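Local structure of beta-catenin homolog sys-1 (Caenorhabditis elegans, 3C2G) at residues I71-Y74 and A75-Y79. The protein acts as a beta-catenin-like transcription coregulator in the Wnt signaling asymmetry pathway, binding the TCF factor POP-1 directly to activate or repress target genes. Residues are numbered along the deposited sequence; the frame is centred on the assembly and turned at random.
Sequences ISYY and AQLWY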
ATOM      1  N   ILE A  71      41.364  -2.272 -24.322  1.00 56.60           N
ATOM      2  CA  ILE A  71      40.069  -1.842 -23.812  1.00 55.02           C
ATOM      3  C   ILE A  71      39.775  -0.408 -24.248  1.00 53.62           C
ATOM      4  O   ILE A  71      38.626  -0.067 -24.542  1.00 53.22           O
ATOM      5  CB  ILE A  71      40.026  -1.977 -22.269  1.00 55.27           C
ATOM      6  CG1 ILE A  71      40.074  -3.456 -21.866  1.00 56.49           C
ATOM      7  CG2 ILE A  71      38.786  -1.329 -21.686  1.00 55.20           C
ATOM      8  CD1 ILE A  71      40.807  -3.727 -20.549  1.00 58.34           C
ATOM      9  N   SER A  72      40.825   0.410 -24.313  1.00 52.17           N
ATOM     10  CA  SER A  72      40.721   1.816 -24.730  1.00 51.09           C
ATOM     11  C   SER A  72      40.045   1.909 -26.085  1.00 49.20           C
ATOM     12  O   SER A  72      39.220   2.792 -26.324  1.00 48.73           O
ATOM     13  CB  SER A  72      42.109   2.468 -24.831  1.00 51.37           C
ATOM     14  OG  SER A  72      43.102   1.684 -24.183  1.00 53.70           O
ATOM     15  N   TYR A  73      40.417   0.995 -26.975  1.00 47.60           N
ATOM     16  CA  TYR A  73      39.857   0.981 -28.312  1.00 46.17           C
ATOM     17  C   TYR A  73      38.360   0.673 -28.266  1.00 44.98           C
ATOM     18  O   TYR A  73      37.548   1.425 -28.802  1.00 44.59           O
ATOM     19  CB  TYR A  73      40.587  -0.018 -29.228  1.00 45.98           C
ATOM     20  CG  TYR A  73      39.828  -0.216 -30.515  1.00 45.34           C
ATOM     21  CD1 TYR A  73      39.911   0.723 -31.542  1.00 44.81           C
ATOM     22  CD2 TYR A  73      38.969  -1.304 -30.675  1.00 45.12           C
ATOM     23  CE1 TYR A  73      39.186   0.570 -32.710  1.00 44.89           C
ATOM     24  CE2 TYR A  73      38.235  -1.467 -31.838  1.00 45.88           C
ATOM     25  CZ  TYR A  73      38.352  -0.528 -32.854  1.00 45.26           C
ATOM     26  OH  TYR A  73      37.622  -0.685 -34.002  1.00 44.52           O
ATOM     27  N   TYR A  74      38.008  -0.432 -27.620  1.00 44.10           N
ATOM     28  CA  TYR A  74      36.623  -0.866 -27.563  1.00 44.16           C
ATOM     29  C   TYR A  74      35.706   0.143 -26.869  1.00 43.58           C
ATOM     30  O   TYR A  74      34.577   0.357 -27.314  1.00 44.17           O
ATOM     31  CB  TYR A  74      36.513  -2.233 -26.893  1.00 44.92           C
ATOM     32  CG  TYR A  74      36.924  -3.405 -27.753  1.00 45.41           C
ATOM     33  CD1 TYR A  74      36.214  -3.737 -28.914  1.00 45.27           C
ATOM     34  CD2 TYR A  74      38.000  -4.213 -27.386  1.00 46.99           C
ATOM     35  CE1 TYR A  74      36.577  -4.837 -29.699  1.00 44.63           C
ATOM     36  CE2 TYR A  74      38.374  -5.319 -28.160  1.00 47.26           C
ATOM     37  CZ  TYR A  74      37.660  -5.622 -29.316  1.00 46.77           C
ATOM     38  OH  TYR A  74      38.035  -6.711 -30.078  1.00 47.15           O
ATOM     39  N   ALA A  75      36.187   0.772 -25.800  1.00 42.43           N
ATOM     40  CA  ALA A  75      35.402   1.804 -25.108  1.00 41.70           C
ATOM     41  C   ALA A  75      35.092   2.974 -26.022  1.00 41.27           C
ATOM     42  O   ALA A  75      34.000   3.546 -25.969  1.00 41.72           O
ATOM     43  CB  ALA A  75      36.111   2.289 -23.863  1.00 41.15           C
ATOM     44  N   GLN A  76      36.051   3.324 -26.871  1.00 40.33           N
ATOM     45  CA  GLN A  76      35.867   4.453 -27.770  1.00 39.45           C
ATOM     46  C   GLN A  76      34.899   4.137 -28.917  1.00 37.36           C
ATOM     47  O   GLN A  76      34.026   4.944 -29.247  1.00 37.33           O
ATOM     48  CB  GLN A  76      37.213   4.961 -28.286  1.00 40.34           C
ATOM     49  CG  GLN A  76      37.156   6.419 -28.708  1.00 44.62           C
ATOM     50  CD  GLN A  76      38.472   6.943 -29.226  1.00 51.03           C
ATOM     51  OE1 GLN A  76      39.554   6.513 -28.798  1.00 53.60           O
ATOM     52  NE2 GLN A  76      38.392   7.882 -30.159  1.00 53.11           N
ATOM     53  N   LEU A  77      35.046   2.957 -29.504  1.00 35.47           N
ATOM     54  CA  LEU A  77      34.146   2.508 -30.560  1.00 34.32           C
ATOM     55  C   LEU A  77      32.727   2.415 -30.025  1.00 34.50           C
ATOM     56  O   LEU A  77      31.822   3.080 -30.544  1.00 34.24           O
ATOM     57  CB  LEU A  77      34.610   1.157 -31.129  1.00 34.33           C
ATOM     58  CG  LEU A  77      33.721   0.442 -32.150  1.00 32.41           C
ATOM     59  CD1 LEU A  77      33.640   1.204 -33.458  1.00 32.85           C
ATOM     60  CD2 LEU A  77      34.246  -0.954 -32.389  1.00 32.85           C
ATOM     61  N   TRP A  78      32.556   1.619 -28.964  1.00 34.30           N
ATOM     62  CA  TRP A  78      31.244   1.403 -28.335  1.00 34.56           C
ATOM     63  C   TRP A  78      30.597   2.682 -27.796  1.00 35.37           C
ATOM     64  O   TRP A  78      29.379   2.856 -27.900  1.00 35.97           O
ATOM     65  CB  TRP A  78      31.324   0.334 -27.243  1.00 33.65           C
ATOM     66  CG  TRP A  78      31.844  -1.003 -27.741  1.00 33.32           C
ATOM     67  CD1 TRP A  78      31.922  -1.431 -29.049  1.00 32.94           C
ATOM     68  CD2 TRP A  78      32.322  -2.092 -26.941  1.00 32.18           C
ATOM     69  NE1 TRP A  78      32.429  -2.711 -29.102  1.00 32.68           N
ATOM     70  CE2 TRP A  78      32.675  -3.144 -27.826  1.00 31.50           C
ATOM     71  CE3 TRP A  78      32.483  -2.285 -25.566  1.00 32.72           C
ATOM     72  CZ2 TRP A  78      33.193  -4.358 -27.379  1.00 32.59           C
ATOM     73  CZ3 TRP A  78      32.999  -3.500 -25.115  1.00 33.30           C
ATOM     74  CH2 TRP A  78      33.344  -4.524 -26.022  1.00 33.74           C
ATOM     75  N   TYR A  79      31.397   3.597 -27.255  1.00 35.71           N
ATOM     76  CA  TYR A  79      30.820   4.840 -26.773  1.00 36.22           C
ATOM     77  C   TYR A  79      30.095   5.556 -27.898  1.00 36.99           C
ATOM     78  O   TYR A  79      29.030   6.135 -27.678  1.00 37.60           O
ATOM     79  CB  TYR A  79      31.861   5.760 -26.140  1.00 36.48           C
ATOM     80  CG  TYR A  79      31.251   7.029 -25.587  1.00 37.14           C
ATOM     81  CD1 TYR A  79      30.735   7.068 -24.289  1.00 35.84           C
ATOM     82  CD2 TYR A  79      31.164   8.186 -26.368  1.00 36.71           C
ATOM     83  CE1 TYR A  79      30.154   8.230 -23.779  1.00 35.99           C
ATOM     84  CE2 TYR A  79      30.583   9.359 -25.861  1.00 36.81           C
ATOM     85  CZ  TYR A  79      30.086   9.368 -24.565  1.00 36.91           C
ATOM     86  OH  TYR A  79      29.524  10.519 -24.046  1.00 39.84           O
TER
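Y74 and W78 both turn CG away from their own carbonyl carbon (chi1 -76° and -57°), and this shared choice brings their rings together one turn apart at the start of helix 71-90, in the all-helical armadillo domain. The contact is an i, i+4 aromatic pair on an alpha-helix. The two planes are inclined at 35° in an oblique aromatic pair; the closest ring atoms are Y74 CD1 and W78 CZ2, 3.4 Å apart. Y74 CB sits almost squarely over the six-membered ring of W78, 3.9 Å from its centroid, a CH-pi contact for which the broad indole is well suited. The indole also has a polar task, as NE1 donates to the carbonyl of G61. Cutting the indole back to an alanine is likely to leave that carbonyl without this donor and strip the flank of Y74 of its aromatic cover. One residue back, Y73 and L77 lie side by side, pointing the same way, and pack on helix 20-37, where Y73 meets R23 and L24, and L77 meets A27. A tyrosine fits here because its ring packs against leucine while its OH hydrogen-bonds to P20 O. A75, small and buried, meets H132 of a neighbouring loop. Regular i to i+4 bonds join the turns: A75 N reaches I71 O at 2.9 Å, and W78 N meets Y74 O, the oxygen that also lies over one face of the indole, 3.1 Å from W78 CG.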